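Local coordinates for protein Lys-gingipain W83 (Porphyromonas gingivalis, PDB 3M1H) that cleaves proteins after lysine as a secreted virulence protease, represented here by a cleaved adhesin domain, of a type that is haemolytic in isolation in vitro, at residues W84-Y97 with E130-K144. Residues are numbered along the deposited sequence; the frame is centred on the assembly and turned at random.
Sequences WVCAQDANYASEHY and EAIRGTRAQGTWYQK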
ATOM      1  N   TRP A  84       2.691  -0.977   8.352  1.00 11.64           N
ATOM      2  CA  TRP A  84       2.106   0.278   8.788  1.00 13.30           C
ATOM      3  C   TRP A  84       1.439   0.999   7.617  1.00 12.10           C
ATOM      4  O   TRP A  84       1.971   0.998   6.479  1.00 11.83           O
ATOM      5  CB  TRP A  84       3.160   1.164   9.419  1.00 12.22           C
ATOM      6  CG  TRP A  84       3.773   0.604  10.678  1.00 13.41           C
ATOM      7  CD1 TRP A  84       4.726  -0.365  10.781  1.00 14.42           C
ATOM      8  CD2 TRP A  84       3.473   1.024  12.006  1.00 14.68           C
ATOM      9  NE1 TRP A  84       5.036  -0.579  12.119  1.00 16.01           N
ATOM     10  CE2 TRP A  84       4.289   0.273  12.880  1.00 14.31           C
ATOM     11  CE3 TRP A  84       2.597   1.965  12.539  1.00 12.60           C
ATOM     12  CZ2 TRP A  84       4.240   0.451  14.261  1.00 14.64           C
ATOM     13  CZ3 TRP A  84       2.539   2.123  13.914  1.00 16.94           C
ATOM     14  CH2 TRP A  84       3.370   1.360  14.750  1.00 14.01           C
ATOM     15  N   VAL A  85       0.291   1.615   7.900  1.00 13.30           N
ATOM     16  CA  VAL A  85      -0.524   2.258   6.877  1.00 12.54           C
ATOM     17  C   VAL A  85      -1.027   3.585   7.388  1.00 11.59           C
ATOM     18  O   VAL A  85      -1.307   3.716   8.591  1.00 12.82           O
ATOM     19  CB  VAL A  85      -1.686   1.358   6.422  1.00 15.21           C
ATOM     20  CG1 VAL A  85      -2.627   0.993   7.579  1.00 14.59           C
ATOM     21  CG2 VAL A  85      -2.487   1.997   5.299  1.00 16.10           C
ATOM     22  N   CYS A  86      -1.102   4.596   6.519  1.00 11.91           N
ATOM     23  CA  CYS A  86      -1.827   5.802   6.859  1.00 12.11           C
ATOM     24  C   CYS A  86      -2.400   6.466   5.619  1.00 14.49           C
ATOM     25  O   CYS A  86      -1.956   6.200   4.486  1.00 13.20           O
ATOM     26  CB  CYS A  86      -0.935   6.801   7.618  1.00 16.04           C
ATOM     27  SG  CYS A  86       0.283   7.737   6.652  1.00 17.87           S
ATOM     28  N   ALA A  87      -3.353   7.367   5.845  1.00 13.58           N
ATOM     29  CA  ALA A  87      -3.807   8.251   4.831  1.00 13.61           C
ATOM     30  C   ALA A  87      -2.857   9.419   4.717  1.00 12.78           C
ATOM     31  O   ALA A  87      -2.514  10.061   5.730  1.00 13.89           O
ATOM     32  CB  ALA A  87      -5.250   8.753   5.193  1.00 15.02           C
ATOM     33  N   GLN A  88      -2.434   9.788   3.520  1.00 15.17           N
ATOM     34  CA  GLN A  88      -1.551  10.960   3.413  1.00 13.53           C
ATOM     35  C   GLN A  88      -2.188  12.302   3.834  1.00 12.93           C
ATOM     36  O   GLN A  88      -1.536  13.156   4.404  1.00 14.75           O
ATOM     37  CB  GLN A  88      -0.956  11.101   1.992  1.00 14.58           C
ATOM     38  CG  GLN A  88      -0.124  12.357   1.806  1.00 13.49           C
ATOM     39  CD  GLN A  88       1.071  12.430   2.736  1.00 14.15           C
ATOM     40  OE1 GLN A  88       1.449  11.413   3.307  1.00 13.38           O
ATOM     41  NE2 GLN A  88       1.661  13.611   2.893  1.00 15.70           N
ATOM     42  N   ASP A  89      -3.481  12.448   3.546  1.00 14.99           N
ATOM     43  CA  ASP A  89      -4.231  13.600   4.013  1.00 15.47           C
ATOM     44  C   ASP A  89      -5.228  13.107   5.051  1.00 15.30           C
ATOM     45  O   ASP A  89      -6.184  12.441   4.682  1.00 17.54           O
ATOM     46  CB  ASP A  89      -4.935  14.271   2.826  1.00 16.77           C
ATOM     47  CG  ASP A  89      -5.522  15.635   3.181  1.00 20.61           C
ATOM     48  OD1 ASP A  89      -5.865  15.856   4.368  1.00 18.00           O
ATOM     49  OD2 ASP A  89      -5.656  16.464   2.257  1.00 22.44           O
ATOM     50  N   ALA A  90      -4.998  13.432   6.330  1.00 16.76           N
ATOM     51  CA  ALA A  90      -5.904  13.013   7.404  1.00 18.04           C
ATOM     52  C   ALA A  90      -7.359  13.413   7.138  1.00 19.32           C
ATOM     53  O   ALA A  90      -8.251  12.788   7.687  1.00 22.51           O
ATOM     54  CB  ALA A  90      -5.449  13.587   8.758  1.00 20.13           C
ATOM     55  N   ASN A  91      -7.564  14.446   6.319  1.00 17.33           N
ATOM     56  CA  ASN A  91      -8.894  15.007   6.024  1.00 20.28           C
ATOM     57  C   ASN A  91      -9.569  14.509   4.737  1.00 22.43           C
ATOM     58  O   ASN A  91     -10.710  14.874   4.416  1.00 21.98           O
ATOM     59  CB  ASN A  91      -8.781  16.530   5.998  1.00 20.74           C
ATOM     60  CG  ASN A  91      -8.145  17.071   7.244  1.00 28.30           C
ATOM     61  OD1 ASN A  91      -8.675  16.895   8.347  1.00 30.38           O
ATOM     62  ND2 ASN A  91      -6.989  17.695   7.100  1.00 27.60           N
ATOM     63  N   TYR A  92      -8.836  13.684   3.982  1.00 20.91           N
ATOM     64  CA  TYR A  92      -9.371  12.913   2.866  1.00 20.49           C
ATOM     65  C   TYR A  92      -8.819  11.508   3.033  1.00 19.40           C
ATOM     66  O   TYR A  92      -7.991  11.030   2.220  1.00 18.40           O
ATOM     67  CB  TYR A  92      -8.945  13.474   1.518  1.00 19.33           C
ATOM     68  CG  TYR A  92      -9.358  14.876   1.218  1.00 22.95           C
ATOM     69  CD1 TYR A  92     -10.510  15.169   0.511  1.00 27.59           C
ATOM     70  CD2 TYR A  92      -8.530  15.919   1.587  1.00 28.26           C
ATOM     71  CE1 TYR A  92     -10.842  16.514   0.218  1.00 28.65           C
ATOM     72  CE2 TYR A  92      -8.833  17.221   1.304  1.00 30.98           C
ATOM     73  CZ  TYR A  92      -9.990  17.520   0.631  1.00 27.67           C
ATOM     74  OH  TYR A  92     -10.221  18.850   0.391  1.00 30.25           O
ATOM     75  N   ALA A  93      -9.248  10.853   4.105  1.00 18.23           N
ATOM     76  CA  ALA A  93      -8.597   9.637   4.606  1.00 18.23           C
ATOM     77  C   ALA A  93      -9.163   8.323   4.048  1.00 18.98           C
ATOM     78  O   ALA A  93      -8.565   7.269   4.252  1.00 17.89           O
ATOM     79  CB  ALA A  93      -8.623   9.616   6.123  1.00 18.66           C
ATOM     80  N   SER A  94     -10.301   8.353   3.339  1.00 19.88           N
ATOM     81  CA  SER A  94     -11.122   7.148   3.144  1.00 19.23           C
ATOM     82  C   SER A  94     -10.632   6.267   2.000  1.00 19.71           C
ATOM     83  O   SER A  94     -11.392   5.898   1.124  1.00 19.56           O
ATOM     84  CB  SER A  94     -12.602   7.522   2.900  1.00 18.21           C
ATOM     85  OG  SER A  94     -13.043   8.378   3.934  1.00 21.10           O
ATOM     86  N   GLU A  95      -9.352   5.908   2.035  1.00 18.79           N
ATOM     87  CA  GLU A  95      -8.778   5.047   1.003  1.00 17.45           C
ATOM     88  C   GLU A  95      -9.121   3.603   1.299  1.00 15.08           C
ATOM     89  O   GLU A  95      -9.145   3.185   2.445  1.00 15.99           O
ATOM     90  CB  GLU A  95      -7.260   5.222   0.957  1.00 15.90           C
ATOM     91  CG  GLU A  95      -6.789   6.636   0.742  1.00 13.18           C
ATOM     92  CD  GLU A  95      -6.990   7.183  -0.651  1.00 15.62           C
ATOM     93  OE1 GLU A  95      -7.422   6.443  -1.548  1.00 20.64           O
ATOM     94  OE2 GLU A  95      -6.735   8.398  -0.826  1.00 22.90           O
ATOM     95  N   HIS A  96      -9.403   2.853   0.235  1.00 15.76           N
ATOM     96  CA  HIS A  96      -9.822   1.472   0.284  1.00 13.09           C
ATOM     97  C   HIS A  96      -8.668   0.592  -0.197  1.00 14.41           C
ATOM     98  O   HIS A  96      -8.126   0.817  -1.273  1.00 13.90           O
ATOM     99  CB  HIS A  96     -11.073   1.322  -0.611  1.00 15.75           C
ATOM    100  CG  HIS A  96     -11.672  -0.048  -0.677  1.00 18.59           C
ATOM    101  ND1 HIS A  96     -12.419  -0.452  -1.767  1.00 25.91           N
ATOM    102  CD2 HIS A  96     -11.675  -1.091   0.181  1.00 19.36           C
ATOM    103  CE1 HIS A  96     -12.820  -1.698  -1.584  1.00 25.55           C
ATOM    104  NE2 HIS A  96     -12.398  -2.105  -0.401  1.00 18.96           N
ATOM    105  N   TYR A  97      -8.296  -0.378   0.622  1.00 13.75           N
ATOM    106  CA  TYR A  97      -7.220  -1.297   0.257  1.00 13.73           C
ATOM    107  C   TYR A  97      -7.484  -2.696   0.760  1.00 14.66           C
ATOM    108  O   TYR A  97      -8.341  -2.912   1.641  1.00 15.26           O
ATOM    109  CB  TYR A  97      -5.857  -0.790   0.745  1.00 14.64           C
ATOM    110  CG  TYR A  97      -5.611  -1.056   2.210  1.00 14.29           C
ATOM    111  CD1 TYR A  97      -4.782  -2.088   2.621  1.00 17.15           C
ATOM    112  CD2 TYR A  97      -6.237  -0.289   3.193  1.00 15.36           C
ATOM    113  CE1 TYR A  97      -4.577  -2.343   3.942  1.00 19.48           C
ATOM    114  CE2 TYR A  97      -6.033  -0.522   4.528  1.00 15.38           C
ATOM    115  CZ  TYR A  97      -5.197  -1.561   4.901  1.00 20.48           C
ATOM    116  OH  TYR A  97      -4.941  -1.855   6.219  1.00 22.78           O
ATOM    117  N   GLU A 130     -11.595  20.779  -1.606  1.00 32.33           N
ATOM    118  CA  GLU A 130     -10.433  21.539  -2.073  1.00 31.27           C
ATOM    119  C   GLU A 130      -9.795  20.933  -3.300  1.00 26.95           C
ATOM    120  O   GLU A 130      -9.664  19.707  -3.391  1.00 30.78           O
ATOM    121  CB  GLU A 130      -9.371  21.580  -0.986  1.00 30.02           C
ATOM    122  CG  GLU A 130      -9.831  22.121   0.342  1.00 35.43           C
ATOM    123  CD  GLU A 130      -8.938  21.694   1.488  1.00 34.04           C
ATOM    124  OE1 GLU A 130      -8.535  20.517   1.544  1.00 37.55           O
ATOM    125  OE2 GLU A 130      -8.652  22.549   2.349  1.00 46.17           O
ATOM    126  N   ALA A 131      -9.366  21.788  -4.222  1.00 23.22           N
ATOM    127  CA  ALA A 131      -8.640  21.338  -5.412  1.00 23.72           C
ATOM    128  C   ALA A 131      -7.271  20.775  -5.053  1.00 23.51           C
ATOM    129  O   ALA A 131      -6.890  19.747  -5.628  1.00 23.69           O
ATOM    130  CB  ALA A 131      -8.486  22.455  -6.469  1.00 26.32           C
ATOM    131  N   ILE A 132      -6.553  21.452  -4.153  1.00 21.45           N
ATOM    132  CA  ILE A 132      -5.193  21.066  -3.721  1.00 20.08           C
ATOM    133  C   ILE A 132      -5.305  20.458  -2.329  1.00 18.57           C
ATOM    134  O   ILE A 132      -5.732  21.116  -1.371  1.00 20.69           O
ATOM    135  CB  ILE A 132      -4.235  22.269  -3.682  1.00 19.65           C
ATOM    136  CG1 ILE A 132      -4.016  22.825  -5.093  1.00 24.45           C
ATOM    137  CG2 ILE A 132      -2.880  21.923  -2.998  1.00 19.20           C
ATOM    138  CD1 ILE A 132      -2.867  22.106  -5.858  1.00 24.99           C
ATOM    139  N   ARG A 133      -4.939  19.189  -2.239  1.00 18.14           N
ATOM    140  CA  ARG A 133      -5.057  18.418  -1.032  1.00 16.54           C
ATOM    141  C   ARG A 133      -3.676  18.110  -0.466  1.00 15.26           C
ATOM    142  O   ARG A 133      -2.654  18.525  -1.004  1.00 18.35           O
ATOM    143  CB  ARG A 133      -5.860  17.167  -1.313  1.00 18.65           C
ATOM    144  CG  ARG A 133      -7.209  17.526  -1.885  1.00 18.11           C
ATOM    145  CD  ARG A 133      -8.010  16.333  -2.250  1.00 19.20           C
ATOM    146  NE  ARG A 133      -9.233  16.772  -2.938  1.00 21.80           N
ATOM    147  CZ  ARG A 133     -10.186  15.983  -3.409  1.00 22.79           C
ATOM    148  NH1 ARG A 133     -10.157  14.657  -3.291  1.00 21.36           N
ATOM    149  NH2 ARG A 133     -11.226  16.545  -4.011  1.00 27.27           N
ATOM    150  N   GLY A 134      -3.657  17.441   0.674  1.00 15.48           N
ATOM    151  CA  GLY A 134      -2.385  17.163   1.344  1.00 14.26           C
ATOM    152  C   GLY A 134      -1.710  18.378   1.963  1.00 18.68           C
ATOM    153  O   GLY A 134      -0.517  18.351   2.233  1.00 17.38           O
ATOM    154  N   THR A 135      -2.477  19.428   2.240  1.00 19.69           N
ATOM    155  CA  THR A 135      -1.930  20.703   2.719  1.00 23.49           C
ATOM    156  C   THR A 135      -1.880  20.823   4.238  1.00 22.35           C
ATOM    157  O   THR A 135      -1.396  21.832   4.753  1.00 23.01           O
ATOM    158  CB  THR A 135      -2.750  21.918   2.220  1.00 22.58           C
ATOM    159  OG1 THR A 135      -4.089  21.839   2.731  1.00 24.71           O
ATOM    160  CG2 THR A 135      -2.772  21.968   0.687  1.00 24.52           C
ATOM    161  N   ARG A 136      -2.367  19.819   4.956  1.00 21.16           N
ATOM    162  CA  ARG A 136      -2.408  19.887   6.420  1.00 20.69           C
ATOM    163  C   ARG A 136      -1.700  18.683   6.985  1.00 23.05           C
ATOM    164  O   ARG A 136      -0.590  18.380   6.571  1.00 25.23           O
ATOM    165  CB  ARG A 136      -3.853  20.014   6.942  1.00 24.71           C
ATOM    166  CG  ARG A 136      -4.636  21.175   6.366  1.00 27.01           C
ATOM    167  CD  ARG A 136      -6.065  21.115   6.890  1.00 26.45           C
ATOM    168  NE  ARG A 136      -6.876  22.200   6.371  1.00 30.17           N
ATOM    169  CZ  ARG A 136      -7.489  22.197   5.196  1.00 30.58           C
ATOM    170  NH1 ARG A 136      -7.393  21.149   4.378  1.00 32.56           N
ATOM    171  NH2 ARG A 136      -8.217  23.250   4.839  1.00 37.36           N
ATOM    172  N   ALA A 137      -2.329  17.974   7.919  1.00 20.93           N
ATOM    173  CA  ALA A 137      -1.621  16.915   8.609  1.00 20.23           C
ATOM    174  C   ALA A 137      -1.770  15.589   7.880  1.00 19.12           C
ATOM    175  O   ALA A 137      -2.782  15.292   7.226  1.00 18.74           O
ATOM    176  CB  ALA A 137      -2.100  16.797  10.043  1.00 23.84           C
ATOM    177  N   GLN A 138      -0.736  14.785   8.006  1.00 18.18           N
ATOM    178  CA  GLN A 138      -0.823  13.400   7.627  1.00 16.45           C
ATOM    179  C   GLN A 138      -1.731  12.623   8.589  1.00 18.45           C
ATOM    180  O   GLN A 138      -1.835  12.957   9.779  1.00 20.68           O
ATOM    181  CB  GLN A 138       0.626  12.863   7.632  1.00 18.99           C
ATOM    182  CG  GLN A 138       0.927  11.747   6.739  1.00 20.59           C
ATOM    183  CD  GLN A 138       2.380  11.289   6.871  1.00 19.28           C
ATOM    184  OE1 GLN A 138       2.927  11.196   7.969  1.00 22.87           O
ATOM    185  NE2 GLN A 138       2.984  10.951   5.739  1.00 14.30           N
ATOM    186  N   GLY A 139      -2.364  11.573   8.098  1.00 18.16           N
ATOM    187  CA  GLY A 139      -3.123  10.685   8.942  1.00 19.04           C
ATOM    188  C   GLY A 139      -2.188   9.949   9.882  1.00 16.62           C
ATOM    189  O   GLY A 139      -0.988   9.822   9.618  1.00 18.86           O
ATOM    190  N   THR A 140      -2.771   9.421  10.948  1.00 20.68           N
ATOM    191  CA  THR A 140      -2.050   8.590  11.888  1.00 19.24           C
ATOM    192  C   THR A 140      -1.588   7.279  11.236  1.00 16.43           C
ATOM    193  O   THR A 140      -2.322   6.634  10.504  1.00 15.12           O
ATOM    194  CB  THR A 140      -2.930   8.230  13.104  1.00 22.02           C
ATOM    195  OG1 THR A 140      -3.455   9.423  13.688  1.00 26.61           O
ATOM    196  CG2 THR A 140      -2.113   7.459  14.158  1.00 22.64           C
ATOM    197  N   TRP A 141      -0.336   6.909  11.489  1.00 15.06           N
ATOM    198  CA  TRP A 141       0.170   5.599  11.125  1.00 14.68           C
ATOM    199  C   TRP A 141      -0.378   4.561  12.082  1.00 13.34           C
ATOM    200  O   TRP A 141      -0.238   4.703  13.315  1.00 17.31           O
ATOM    201  CB  TRP A 141       1.696   5.553  11.174  1.00 12.25           C
ATOM    202  CG  TRP A 141       2.373   6.326  10.058  1.00 16.00           C
ATOM    203  CD1 TRP A 141       2.861   7.608  10.115  1.00 18.72           C
ATOM    204  CD2 TRP A 141       2.670   5.846   8.749  1.00 11.44           C
ATOM    205  NE1 TRP A 141       3.434   7.954   8.916  1.00 16.63           N
ATOM    206  CE2 TRP A 141       3.322   6.894   8.057  1.00 15.14           C
ATOM    207  CE3 TRP A 141       2.425   4.641   8.078  1.00 12.93           C
ATOM    208  CZ2 TRP A 141       3.737   6.768   6.732  1.00 14.44           C
ATOM    209  CZ3 TRP A 141       2.850   4.512   6.759  1.00 11.69           C
ATOM    210  CH2 TRP A 141       3.482   5.581   6.107  1.00 11.85           C
ATOM    211  N   TYR A 142      -0.908   3.485  11.515  1.00 13.26           N
ATOM    212  CA  TYR A 142      -1.434   2.360  12.265  1.00 13.60           C
ATOM    213  C   TYR A 142      -0.768   1.088  11.804  1.00 14.06           C
ATOM    214  O   TYR A 142      -0.590   0.877  10.586  1.00 14.68           O
ATOM    215  CB  TYR A 142      -2.946   2.234  12.028  1.00 13.64           C
ATOM    216  CG  TYR A 142      -3.761   3.332  12.660  1.00 19.07           C
ATOM    217  CD1 TYR A 142      -4.087   3.283  14.010  1.00 23.16           C
ATOM    218  CD2 TYR A 142      -4.235   4.392  11.906  1.00 21.59           C
ATOM    219  CE1 TYR A 142      -4.856   4.268  14.595  1.00 25.90           C
ATOM    220  CE2 TYR A 142      -4.994   5.397  12.474  1.00 25.44           C
ATOM    221  CZ  TYR A 142      -5.301   5.337  13.822  1.00 30.37           C
ATOM    222  OH  TYR A 142      -6.053   6.332  14.395  1.00 35.67           O
ATOM    223  N   GLN A 143      -0.370   0.246  12.764  1.00 14.28           N
ATOM    224  CA  GLN A 143       0.171  -1.066  12.426  1.00 13.58           C
ATOM    225  C   GLN A 143      -0.927  -2.110  12.298  1.00 13.29           C
ATOM    226  O   GLN A 143      -1.843  -2.157  13.147  1.00 15.90           O
ATOM    227  CB  GLN A 143       1.209  -1.544  13.471  1.00 14.39           C
ATOM    228  CG  GLN A 143       2.070  -2.670  12.943  1.00 14.68           C
ATOM    229  CD  GLN A 143       3.105  -3.142  13.924  1.00 17.40           C
ATOM    230  OE1 GLN A 143       2.841  -3.157  15.124  1.00 18.81           O
ATOM    231  NE2 GLN A 143       4.279  -3.526  13.432  1.00 16.10           N
ATOM    232  N   LYS A 144      -0.841  -2.921  11.254  1.00 13.68           N
ATOM    233  CA  LYS A 144      -1.770  -4.017  10.974  1.00 15.17           C
ATOM    234  C   LYS A 144      -1.033  -5.336  11.009  1.00 15.47           C
ATOM    235  O   LYS A 144       0.178  -5.395  10.702  1.00 13.14           O
ATOM    236  CB  LYS A 144      -2.425  -3.849   9.585  1.00 17.35           C
ATOM    237  CG  LYS A 144      -3.062  -2.500   9.308  1.00 17.66           C
ATOM    238  CD  LYS A 144      -4.355  -2.352  10.089  1.00 17.24           C
ATOM    239  CE  LYS A 144      -4.799  -0.915  10.077  1.00 20.60           C
ATOM    240  NZ  LYS A 144      -6.162  -0.780  10.699  1.00 28.76           N
TER
HETATM  241  O   HOH W   1      -4.268   7.354   8.660  1.00 16.75           O
HETATM  242  O   HOH W   2       1.068  16.083   1.449  1.00 19.01           O
HETATM  243  O   HOH W   3      -0.778  15.799   4.220  1.00 21.47           O
HETATM  244  O   HOH W   4      -3.426  17.019   4.905  1.00 24.61           O
HETATM  245  O   HOH W   5      -5.259  18.118   9.130  1.00 32.07           O
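Tyr92 and Arg133 stack where a long loop folds back along the edge of one sheet of this adhesin domain's beta jelly roll, in which strands 79-87 and 142-148 pair antiparallel. Arg133 suits the place because its methylenes pack on the ring while its nitrogens reach polar partners. Its CB lies 3.6 Å from Asp89 OD2; CG passes Tyr92 CE2; CD sits over the ring centre, a CH-pi contact 3.6 Å from the centroid. Extended from CG to NE, and with chi4 at 180°, the chain carries the guanidinium on across the ring, its plane within 1° of the tyrosine's. NE then donates almost straight to Glu130 O, in the guanidinium plane, while the terminal nitrogens find partners beyond these segments, Phe165 and, for NH1 in a salt bridge, Asp164.

At the ring edge, Tyr92 OH donates to Glu130 OE1 (2.6 Å), whose carboxylate is also gripped end-on by Arg136 NH1 and NH2. Asp89 organises the turn from Asp89 to Tyr92: OD1 closes an Asx turn with Asn91 N, and OD2 accepts from Gly134 N, above the carboxylate plane. Gly134 has positive phi, which glycine adopts readily.

Nearer the strands, Gly139 N donates to Ala87 O (2.8 Å); glycine suits this place because a CB would point into that same oxygen. Trp141, near the calcium ligand Asp171, offers its broad face to a small polarisable sulfur: Cys86 SG stands 3.5 Å from its six-membered ring centroid.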